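Local coordinates for tryptophan--tRNA ligase (PDB 3TZL), which catalyses the ATP-dependent attachment of tryptophan to its cognate tRNA, probably working as a homodimer of the class I aminoacyl-tRNA synthetase family, at residues B[27-30]-B[31-34]; B[133-137]-B[138-142]; B[204-207]-B[208-211]; B[293-296]-B[297-301]. All coordinates share one frame; numbering follows the deposited sequence. Where two conformers were deposited one is given.

Contact 1. Residues B[27-30]-B[31-34]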
loop_
_atom_site.group_PDB
_atom_site.type_symbol
_atom_site.label_atom_id
_atom_site.label_comp_id
_atom_site.label_asym_id
_atom_site.label_seq_id
_atom_site.Cartn_x
_atom_site.Cartn_y
_atom_site.Cartn_z
ATOM N N GLN B 27 -7.797 -29.477 11.613
ATOM C CA GLN B 27 -6.495 -29.425 12.259
ATOM C C GLN B 27 -6.286 -28.045 12.866
ATOM O O GLN B 27 -5.779 -27.897 13.982
ATOM C CB GLN B 27 -5.384 -29.725 11.242
ATOM C CG GLN B 27 -5.315 -31.193 10.765
ATOM C CD GLN B 27 -6.310 -31.526 9.647
ATOM O OE1 GLN B 27 -7.096 -30.680 9.207
ATOM N NE2 GLN B 27 -6.273 -32.771 9.186
HETATM N N MSE B 28 -6.699 -27.036 12.112
HETATM C CA MSE B 28 -6.540 -25.660 12.530
HETATM C C MSE B 28 -7.442 -25.371 13.720
HETATM O O MSE B 28 -7.019 -24.760 14.689
HETATM C CB MSE B 28 -6.864 -24.731 11.362
HETATM C CG MSE B 28 -6.743 -23.278 11.693
HETATM SE SE MSE B 28 -7.176 -22.208 10.163
HETATM C CE MSE B 28 -6.624 -23.487 8.769
ATOM N N VAL B 29 -8.687 -25.821 13.639
ATOM C CA VAL B 29 -9.635 -25.673 14.737
ATOM C C VAL B 29 -9.130 -26.375 16.002
ATOM O O VAL B 29 -9.213 -25.832 17.104
ATOM C CB VAL B 29 -11.029 -26.231 14.346
ATOM C CG1 VAL B 29 -11.919 -26.441 15.589
ATOM C CG2 VAL B 29 -11.697 -25.318 13.329
ATOM N N ASP B 30 -8.596 -27.577 15.840
ATOM C CA ASP B 30 -8.117 -28.342 16.985
ATOM C C ASP B 30 -6.823 -27.767 17.584
ATOM O O ASP B 30 -6.480 -28.062 18.723
ATOM C CB ASP B 30 -7.933 -29.826 16.622
ATOM C CG ASP B 30 -9.260 -30.540 16.330
ATOM O OD1 ASP B 30 -10.325 -30.053 16.771
ATOM O OD2 ASP B 30 -9.231 -31.599 15.663
ATOM N N ALA B 31 -6.103 -26.949 16.824
ATOM C CA ALA B 31 -4.853 -26.384 17.337
ATOM C C ALA B 31 -5.093 -25.236 18.324
ATOM O O ALA B 31 -4.185 -24.829 19.041
ATOM C CB ALA B 31 -3.949 -25.935 16.185
ATOM N N GLN B 32 -6.323 -24.731 18.365
ATOM C CA GLN B 32 -6.655 -23.541 19.151
ATOM C C GLN B 32 -6.414 -23.637 20.642
ATOM O O GLN B 32 -5.969 -22.667 21.250
ATOM C CB GLN B 32 -8.108 -23.140 18.926
ATOM C CG GLN B 32 -8.359 -22.550 17.562
ATOM C CD GLN B 32 -9.806 -22.166 17.383
ATOM O OE1 GLN B 32 -10.134 -20.989 17.278
ATOM N NE2 GLN B 32 -10.686 -23.162 17.367
ATOM N N GLU B 33 -6.738 -24.784 21.238
ATOM C CA GLU B 33 -6.621 -24.928 22.684
ATOM C C GLU B 33 -5.176 -24.790 23.170
ATOM O O GLU B 33 -4.926 -24.228 24.235
ATOM C CB GLU B 33 -7.191 -26.278 23.126
ATOM C CG GLU B 33 -8.692 -26.415 22.924
ATOM C CD GLU B 33 -9.204 -27.791 23.306
ATOM O OE1 GLU B 33 -8.375 -28.692 23.546
ATOM O OE2 GLU B 33 -10.439 -27.971 23.364
ATOM N N LYS B 34 -4.225 -25.285 22.383
ATOM C CA LYS B 34 -2.835 -25.356 22.837
ATOM C C LYS B 34 -1.871 -24.454 22.065
ATOM O O LYS B 34 -0.695 -24.349 22.420
ATOM C CB LYS B 34 -2.330 -26.807 22.845
ATOM C CG LYS B 34 -2.845 -27.642 24.019
ATOM C CD LYS B 34 -1.979 -28.879 24.233
ATOM C CE LYS B 34 -2.474 -29.742 25.384
ATOM N NZ LYS B 34 -1.608 -30.944 25.572
#

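Contact 2. Residues B[133-137]-B[138-142]. With TRP (tryptophan), chain J.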
loop_
_atom_site.group_PDB
_atom_site.type_symbol
_atom_site.label_atom_id
_atom_site.label_comp_id
_atom_site.label_asym_id
_atom_site.label_seq_id
_atom_site.Cartn_x
_atom_site.Cartn_y
_atom_site.Cartn_z
ATOM N N ALA B 133 3.851 -7.744 5.468
ATOM C CA ALA B 133 3.283 -6.855 6.461
ATOM C C ALA B 133 2.320 -7.622 7.388
ATOM O O ALA B 133 2.364 -7.448 8.608
ATOM C CB ALA B 133 2.591 -5.664 5.788
ATOM N N ASP B 134 1.466 -8.468 6.807
ATOM C CA ASP B 134 0.546 -9.298 7.590
ATOM C C ASP B 134 1.301 -10.057 8.659
ATOM O O ASP B 134 0.926 -10.050 9.818
ATOM C CB ASP B 134 -0.143 -10.334 6.702
ATOM C CG ASP B 134 -1.111 -9.714 5.710
ATOM O OD1 ASP B 134 -1.809 -8.734 6.067
ATOM O OD2 ASP B 134 -1.169 -10.220 4.566
ATOM N N ILE B 135 2.369 -10.723 8.247
ATOM C CA ILE B 135 3.161 -11.544 9.147
ATOM C C ILE B 135 3.908 -10.728 10.216
ATOM O O ILE B 135 3.816 -11.028 11.412
ATOM C CB ILE B 135 4.133 -12.397 8.331
ATOM C CG1 ILE B 135 3.334 -13.301 7.374
ATOM C CG2 ILE B 135 5.048 -13.198 9.242
ATOM C CD1 ILE B 135 4.147 -13.879 6.252
ATOM N N LEU B 136 4.609 -9.682 9.787
ATOM C CA LEU B 136 5.511 -8.929 10.669
ATOM C C LEU B 136 4.792 -8.023 11.653
ATOM O O LEU B 136 5.279 -7.799 12.758
ATOM C CB LEU B 136 6.503 -8.085 9.853
ATOM C CG LEU B 136 7.412 -8.848 8.894
ATOM C CD1 LEU B 136 8.400 -7.936 8.164
ATOM C CD2 LEU B 136 8.143 -9.944 9.625
ATOM N N LEU B 137 3.669 -7.460 11.227
ATOM C CA LEU B 137 2.862 -6.577 12.081
ATOM C C LEU B 137 2.540 -7.222 13.434
ATOM O O LEU B 137 2.569 -6.552 14.461
ATOM C CB LEU B 137 1.567 -6.162 11.360
ATOM C CG LEU B 137 0.578 -5.177 12.014
ATOM C CD1 LEU B 137 1.221 -3.828 12.395
ATOM C CD2 LEU B 137 -0.600 -4.948 11.094
ATOM N N PHE B 138 2.308 -8.534 13.439
ATOM C CA PHE B 138 1.876 -9.250 14.649
ATOM C C PHE B 138 2.931 -10.076 15.376
ATOM O O PHE B 138 2.593 -10.872 16.240
ATOM C CB PHE B 138 0.657 -10.108 14.314
ATOM C CG PHE B 138 -0.463 -9.306 13.741
ATOM C CD1 PHE B 138 -1.273 -8.546 14.566
ATOM C CD2 PHE B 138 -0.665 -9.255 12.387
ATOM C CE1 PHE B 138 -2.281 -7.776 14.046
ATOM C CE2 PHE B 138 -1.669 -8.469 11.855
ATOM C CZ PHE B 138 -2.476 -7.723 12.688
ATOM N N ASP B 139 4.204 -9.852 15.049
ATOM C CA ASP B 139 5.304 -10.619 15.617
ATOM C C ASP B 139 5.119 -12.137 15.496
ATOM O O ASP B 139 5.452 -12.880 16.415
ATOM C CB ASP B 139 5.579 -10.227 17.074
ATOM C CG ASP B 139 6.328 -8.908 17.187
ATOM O OD1 ASP B 139 7.558 -8.890 16.952
ATOM O OD2 ASP B 139 5.685 -7.889 17.502
ATOM N N THR B 140 4.603 -12.567 14.347
ATOM C CA THR B 140 4.419 -13.976 14.038
ATOM C C THR B 140 5.707 -14.771 14.165
ATOM O O THR B 140 6.734 -14.385 13.616
ATOM C CB THR B 140 3.939 -14.129 12.599
ATOM O OG1 THR B 140 2.763 -13.344 12.410
ATOM C CG2 THR B 140 3.643 -15.599 12.290
ATOM N N ARG B 141 5.663 -15.880 14.896
ATOM C CA ARG B 141 6.788 -16.813 14.921
ATOM C C ARG B 141 6.657 -17.895 13.846
ATOM O O ARG B 141 7.648 -18.316 13.263
ATOM C CB ARG B 141 6.918 -17.470 16.295
ATOM C CG ARG B 141 7.378 -16.526 17.382
ATOM C CD ARG B 141 8.873 -16.612 17.541
ATOM N NE ARG B 141 9.247 -17.881 18.148
ATOM C CZ ARG B 141 10.458 -18.166 18.615
ATOM N NH1 ARG B 141 10.696 -19.357 19.161
ATOM N NH2 ARG B 141 11.430 -17.258 18.539
ATOM N N ILE B 142 5.425 -18.334 13.594
ATOM C CA ILE B 142 5.161 -19.518 12.786
ATOM C C ILE B 142 4.048 -19.207 11.807
ATOM O O ILE B 142 2.974 -18.739 12.199
ATOM C CB ILE B 142 4.679 -20.695 13.664
ATOM C CG1 ILE B 142 5.689 -21.032 14.759
ATOM C CG2 ILE B 142 4.391 -21.918 12.827
ATOM C CD1 ILE B 142 6.945 -21.719 14.277
HETATM N N TRP J . -1.088 -15.865 0.491
HETATM C CA TRP J . -1.917 -16.750 1.315
HETATM C C TRP J . -2.680 -17.744 0.449
HETATM O O TRP J . -3.269 -18.709 0.949
HETATM C CB TRP J . -2.893 -15.940 2.187
HETATM C CG TRP J . -2.180 -14.997 3.108
HETATM C CD1 TRP J . -2.145 -13.630 3.039
HETATM C CD2 TRP J . -1.356 -15.370 4.212
HETATM N NE1 TRP J . -1.356 -13.127 4.055
HETATM C CE2 TRP J . -0.853 -14.178 4.783
HETATM C CE3 TRP J . -0.992 -16.600 4.777
HETATM C CZ2 TRP J . -0.017 -14.184 5.900
HETATM C CZ3 TRP J . -0.153 -16.604 5.885
HETATM C CH2 TRP J . 0.318 -15.403 6.437
HETATM O OXT TRP J . -2.713 -17.588 -0.774
HETATM O O HOH W 1 7.514 -9.432 13.721
HETATM O O HOH W 2 3.288 -7.339 17.022
#

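Contact 3. Residues B[204-207]-B[208-211]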
loop_
_atom_site.group_PDB
_atom_site.type_symbol
_atom_site.label_atom_id
_atom_site.label_comp_id
_atom_site.label_asym_id
_atom_site.label_seq_id
_atom_site.Cartn_x
_atom_site.Cartn_y
_atom_site.Cartn_z
ATOM N N PHE B 204 -21.505 -26.733 2.797
ATOM C CA PHE B 204 -22.580 -25.780 2.987
ATOM C C PHE B 204 -23.526 -25.723 1.791
ATOM O O PHE B 204 -23.928 -24.653 1.359
ATOM C CB PHE B 204 -22.004 -24.394 3.303
ATOM C CG PHE B 204 -21.190 -24.365 4.566
ATOM C CD1 PHE B 204 -21.802 -24.503 5.801
ATOM C CD2 PHE B 204 -19.815 -24.218 4.519
ATOM C CE1 PHE B 204 -21.058 -24.487 6.965
ATOM C CE2 PHE B 204 -19.066 -24.217 5.682
ATOM C CZ PHE B 204 -19.695 -24.348 6.906
ATOM N N SER B 205 -23.888 -26.885 1.272
ATOM C CA SER B 205 -24.791 -26.963 0.142
ATOM C C SER B 205 -26.179 -27.305 0.645
ATOM O O SER B 205 -26.374 -27.548 1.832
ATOM C CB SER B 205 -24.302 -28.032 -0.831
ATOM O OG SER B 205 -24.084 -29.264 -0.158
ATOM N N SER B 206 -27.151 -27.309 -0.256
ATOM C CA SER B 206 -28.477 -27.783 0.088
ATOM C C SER B 206 -28.417 -29.289 0.120
ATOM O O SER B 206 -27.526 -29.881 -0.490
ATOM C CB SER B 206 -29.481 -27.360 -0.978
ATOM O OG SER B 206 -29.151 -27.925 -2.237
ATOM N N GLU B 207 -29.371 -29.907 0.811
ATOM C CA GLU B 207 -29.490 -31.357 0.830
ATOM C C GLU B 207 -29.622 -31.943 -0.566
ATOM O O GLU B 207 -29.172 -33.061 -0.815
ATOM C CB GLU B 207 -30.674 -31.786 1.679
ATOM C CG GLU B 207 -30.473 -31.532 3.162
ATOM C CD GLU B 207 -31.504 -32.241 4.006
ATOM O OE1 GLU B 207 -32.178 -33.146 3.466
ATOM O OE2 GLU B 207 -31.646 -31.892 5.202
ATOM N N LYS B 208 -30.225 -31.180 -1.474
ATOM C CA LYS B 208 -30.378 -31.600 -2.863
ATOM C C LYS B 208 -29.022 -31.686 -3.556
ATOM O O LYS B 208 -28.743 -32.628 -4.297
ATOM C CB LYS B 208 -31.288 -30.628 -3.625
ATOM C CG LYS B 208 -31.630 -31.083 -5.049
ATOM C CD LYS B 208 -32.280 -29.975 -5.876
ATOM C CE LYS B 208 -31.329 -28.796 -6.071
ATOM N NZ LYS B 208 -30.058 -29.184 -6.761
ATOM N N THR B 209 -28.182 -30.690 -3.314
ATOM C CA THR B 209 -26.857 -30.643 -3.916
ATOM C C THR B 209 -25.929 -31.722 -3.350
ATOM O O THR B 209 -25.117 -32.305 -4.073
ATOM C CB THR B 209 -26.237 -29.252 -3.735
ATOM O OG1 THR B 209 -27.068 -28.280 -4.384
ATOM C CG2 THR B 209 -24.858 -29.204 -4.329
ATOM N N LEU B 210 -26.062 -31.997 -2.057
ATOM C CA LEU B 210 -25.308 -33.075 -1.417
ATOM C C LEU B 210 -25.733 -34.449 -1.962
ATOM O O LEU B 210 -24.889 -35.281 -2.315
ATOM C CB LEU B 210 -25.483 -33.013 0.109
ATOM C CG LEU B 210 -24.799 -34.150 0.874
ATOM C CD1 LEU B 210 -23.282 -34.078 0.683
ATOM C CD2 LEU B 210 -25.183 -34.169 2.356
ATOM N N LYS B 211 -27.043 -34.678 -2.040
ATOM C CA LYS B 211 -27.586 -35.904 -2.627
ATOM C C LYS B 211 -27.016 -36.140 -4.025
ATOM O O LYS B 211 -26.622 -37.253 -4.372
ATOM C CB LYS B 211 -29.117 -35.845 -2.672
ATOM C CG LYS B 211 -29.798 -37.169 -3.009
ATOM C CD LYS B 211 -31.312 -37.005 -3.119
ATOM C CE LYS B 211 -32.013 -38.324 -3.453
ATOM N NZ LYS B 211 -33.379 -38.106 -4.014
#

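Contact 4. Residues B[293-296]-B[297-301]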
loop_
_atom_site.group_PDB
_atom_site.type_symbol
_atom_site.label_atom_id
_atom_site.label_comp_id
_atom_site.label_asym_id
_atom_site.label_seq_id
_atom_site.Cartn_x
_atom_site.Cartn_y
_atom_site.Cartn_z
ATOM N N HIS B 293 -24.741 -10.102 13.881
ATOM C CA HIS B 293 -24.036 -11.027 14.759
ATOM C C HIS B 293 -22.621 -11.310 14.245
ATOM O O HIS B 293 -21.670 -11.366 15.024
ATOM C CB HIS B 293 -24.803 -12.331 14.953
ATOM C CG HIS B 293 -24.246 -13.194 16.044
ATOM N ND1 HIS B 293 -24.416 -14.564 16.075
ATOM C CD2 HIS B 293 -23.525 -12.879 17.149
ATOM C CE1 HIS B 293 -23.822 -15.056 17.148
ATOM N NE2 HIS B 293 -23.274 -14.056 17.816
ATOM N N LEU B 294 -22.484 -11.473 12.936
ATOM C CA LEU B 294 -21.173 -11.732 12.355
ATOM C C LEU B 294 -20.295 -10.494 12.532
ATOM O O LEU B 294 -19.133 -10.604 12.894
ATOM C CB LEU B 294 -21.299 -12.134 10.884
ATOM C CG LEU B 294 -20.020 -12.498 10.131
ATOM C CD1 LEU B 294 -19.302 -13.683 10.784
ATOM C CD2 LEU B 294 -20.326 -12.797 8.658
ATOM N N LYS B 295 -20.873 -9.320 12.311
ATOM C CA LYS B 295 -20.160 -8.057 12.496
ATOM C C LYS B 295 -19.624 -7.890 13.929
ATOM O O LYS B 295 -18.475 -7.486 14.115
ATOM C CB LYS B 295 -21.075 -6.891 12.121
ATOM C CG LYS B 295 -20.398 -5.540 12.062
ATOM C CD LYS B 295 -21.338 -4.496 11.479
ATOM C CE LYS B 295 -22.028 -3.703 12.577
ATOM N NZ LYS B 295 -21.066 -2.791 13.274
ATOM N N GLU B 296 -20.458 -8.204 14.917
ATOM C CA GLU B 296 -20.062 -8.134 16.325
ATOM C C GLU B 296 -18.836 -9.013 16.600
ATOM O O GLU B 296 -17.918 -8.612 17.321
ATOM C CB GLU B 296 -21.237 -8.521 17.254
ATOM C CG GLU B 296 -22.362 -7.462 17.361
ATOM C CD GLU B 296 -23.530 -7.854 18.294
ATOM O OE1 GLU B 296 -23.696 -9.053 18.623
ATOM O OE2 GLU B 296 -24.298 -6.949 18.696
ATOM N N ILE B 297 -18.819 -10.205 16.004
ATOM C CA ILE B 297 -17.730 -11.138 16.180
ATOM C C ILE B 297 -16.457 -10.670 15.458
ATOM O O ILE B 297 -15.370 -10.702 16.030
ATOM C CB ILE B 297 -18.144 -12.533 15.683
ATOM C CG1 ILE B 297 -19.256 -13.098 16.583
ATOM C CG2 ILE B 297 -16.937 -13.453 15.641
ATOM C CD1 ILE B 297 -19.966 -14.306 15.975
ATOM N N LEU B 298 -16.599 -10.233 14.211
ATOM C CA LEU B 298 -15.469 -9.687 13.471
ATOM C C LEU B 298 -14.935 -8.407 14.124
ATOM O O LEU B 298 -13.734 -8.174 14.122
ATOM C CB LEU B 298 -15.852 -9.425 12.011
ATOM C CG LEU B 298 -16.055 -10.731 11.239
ATOM C CD1 LEU B 298 -16.532 -10.476 9.804
ATOM C CD2 LEU B 298 -14.763 -11.536 11.266
ATOM N N ASP B 299 -15.828 -7.589 14.680
ATOM C CA ASP B 299 -15.408 -6.342 15.324
ATOM C C ASP B 299 -14.586 -6.628 16.561
ATOM O O ASP B 299 -13.587 -5.983 16.802
ATOM C CB ASP B 299 -16.604 -5.465 15.678
ATOM C CG ASP B 299 -17.113 -4.686 14.486
ATOM O OD1 ASP B 299 -16.340 -4.537 13.514
ATOM O OD2 ASP B 299 -18.277 -4.223 14.519
ATOM N N PHE B 300 -15.003 -7.626 17.324
ATOM C CA PHE B 300 -14.252 -8.066 18.488
ATOM C C PHE B 300 -12.859 -8.580 18.138
ATOM O O PHE B 300 -11.877 -8.207 18.793
ATOM C CB PHE B 300 -15.040 -9.142 19.235
ATOM C CG PHE B 300 -14.273 -9.818 20.324
ATOM C CD1 PHE B 300 -13.576 -9.082 21.262
ATOM C CD2 PHE B 300 -14.284 -11.197 20.437
ATOM C CE1 PHE B 300 -12.879 -9.716 22.291
ATOM C CE2 PHE B 300 -13.595 -11.835 21.458
ATOM C CZ PHE B 300 -12.891 -11.090 22.393
ATOM N N GLY B 301 -12.779 -9.447 17.127
ATOM C CA GLY B 301 -11.498 -9.966 16.675
ATOM C C GLY B 301 -10.588 -8.822 16.262
ATOM O O GLY B 301 -9.411 -8.773 16.642
#

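Contact 1. Residues B[27-30]-B[31-34]
A31 N closes the last turn of helix 18-30, as this helix of the class I synthetase catalytic domain runs out toward strand 36-41. It gives a weak bond to Q27 O at 3.0 Å and an ordinary one to M28 O at 3.2 Å, the latter with the donor well above the carbonyl plane. One N-H shared between the i-4 and i-3 carbonyls marks the change from regular helix to a tighter turn. Q32 N then reaches back three residues to V29 O, a weak bond of 3.3 Å, and 31-33 keep helical phi and psi without the regular bonding.

Among the side chains, Q32 does most of the work. A chi1 of -72° carries CB and CG past V29 O, the chain runs on extended, and the turn of the amide about its last torsion swings NE2 back to that oxygen. Q32 NE2 also bonds to G71 O, while Q32 OE1 accepts from S77 OG and D73 N, so both ends of this buried amide are held. A31 CB sits over the Q27 and M28 carbonyls, and M37 of strand 36-41 packs against both M28, a selenomethionine, and A31. The firmer grip is on V29 O, where Q32 NE2 arrives at 3.1 Å on a lone pair in the carbonyl plane, its N-H...O angle 158°.

Contact 2. Residues B[133-137]-B[138-142]
The tryptophan pocket and the C-terminal end of helix 122-137 come together here, where I135 O takes the hydroxyl of T140 as the chain turns toward strand 142-144. T140 OG1 donates to I135 O at 2.7 Å, in the carbonyl plane and on a lone pair; T140 N adds a weak bond to the same oxygen. With OG1 beside its own backbone N (chi1 -55°), hydroxyl and N-H can both reach that carbonyl, and T140 CB rests on I135 CG2 at 3.7 Å. D139 N, one residue earlier than T140, donates to L136 O at 3.3 Å, from above the carbonyl plane.

D134 points the other way, into the pocket. Its OD2 accepts the indole NE1 of the bound tryptophan at 3.0 Å, nearly straight at 170°, and also bonds to H45 NE2; Q82 NE2 holds OD1, so the carboxylate is fixed on both oxygens. I135 CG1 lies against CZ2 of the ligand's indole.

L137 CG sits over one face of the F138 ring, 4.1 Å from its centroid, while D134 O lies at the ring edge, in its plane. A water bridges L137 O and D139 OD2, an oxygen that also forms a salt bridge with K312. Around this turn, L137 and F138 pack on helix 291-320, L137 also on helix 87-96, and F138 and T140 on L7 of strand 5-10.

Contact 3. Residues B[204-207]-B[208-211]
T209 CB lies over S206, the N-cap residue of helix 207-215, and its branches part from there. CB itself is 3.5 Å from S206 OG. OG1, set beside the backbone N of T209 (chi1 -61°), goes to S206 OG at 3.0 Å; the two hydroxyls are hydrogen-bonded, and either may be the donor. CG2, on the far side from the backbone N, touches S205 CB at 3.7 Å, so the methyl is spent on the residue before the cap and the hydroxyl on the cap itself.

S206 OG stands between its backbone N and carbonyl carbon (chi1 62°), which turns it over the first turn of the helix, toward T209 and within van der Waals reach of K208 CB. Its carbonyl starts the regular bonding: L210 N donates to S206 O at 3.0 Å, almost in line with the C=O bond. K211 N follows with a bond to E207 O at 2.9 Å, while K211 CB packs against that same oxygen. S205 OG has no polar partner in the model although the turn covers it; its near neighbours are L210 N and L210 CB, and L210 N is already used by S206 O.

The buried member is L210, which packs on N270, V273 and N274 of helix 262-276 and on R281 of helix 278-289. R281 also touches F204 and S205, and F204 reaches on to stack its ring on Y284 and to touch A66 and L70 of helix 53-70.

Contact 4. Residues B[293-296]-B[297-301]
Backbone bonds come first: H293 O, L294 O, K295 O and E296 O each accept an i+4 N-H, from I297, L298, D299 and F300, making this just over two unbroken turns of alpha-helix within helix 291-320. The shortest is D299 N to K295 O at 2.7 Å. L298 N to L294 O is the straightest, 2.9 Å with an N-H...O angle of 172°.

The charged pair sits on the outer side. K295 NZ reaches D299 OD2 at 3.4 Å, an i to i+4 salt bridge whose hydrogen bond is weak. K295 leaves extended and then bends at chi3 and chi4, bringing its ammonium group round to D299, one turn on, and its CG also lies against D299 OD2. A chi1 of -80° holds the D299 carboxylate close beside the K295 carbonyl, with two acceptors, D299 OD2 and K295 O, 3.3 Å apart; the lysine ammonium probably offsets their repulsion.

Apolar contacts follow the same spacing. I297 CD1 lies over one face of the H293 imidazole, displaced toward the rim, 4.0 Å from the ring centroid in a CH-pi contact, and nearest NE2. The other nitrogen, H293 ND1, is hydrogen-bonded to E286 OE2, which, with I297 over the face, limits how the ring can turn. L294 CG meets L298 CD1 at 4.0 Å on the buried side.

Helix 53-70 takes L294 against L61, A64 and L68, and I297 against L68 as well; H293 and I297 share L287 of helix 278-289, so this part of helix 291-320 is packed on two helices at once.

The four contacts follow one another along the chain and none touches another. Contacts 1 and 2 are both helix ends leading into strands: contact 1 runs into strand 36-41, while contact 2 leads into strand 142-144, with centres 19 Å apart, and contact 2 carries part of the tryptophan pocket. Contact 3 starts helix 207-215 on the opposite side of the chain's centre from contact 2, their centres 38 Å apart. Contact 4 lies within helix 291-320, which farther along also covers L137 and F138 of contact 2. Contacts 3 and 4 share helices 53-70 and 278-289 as neighbours, so both pack where the C-terminal helices meet helix 53-70 of the catalytic domain.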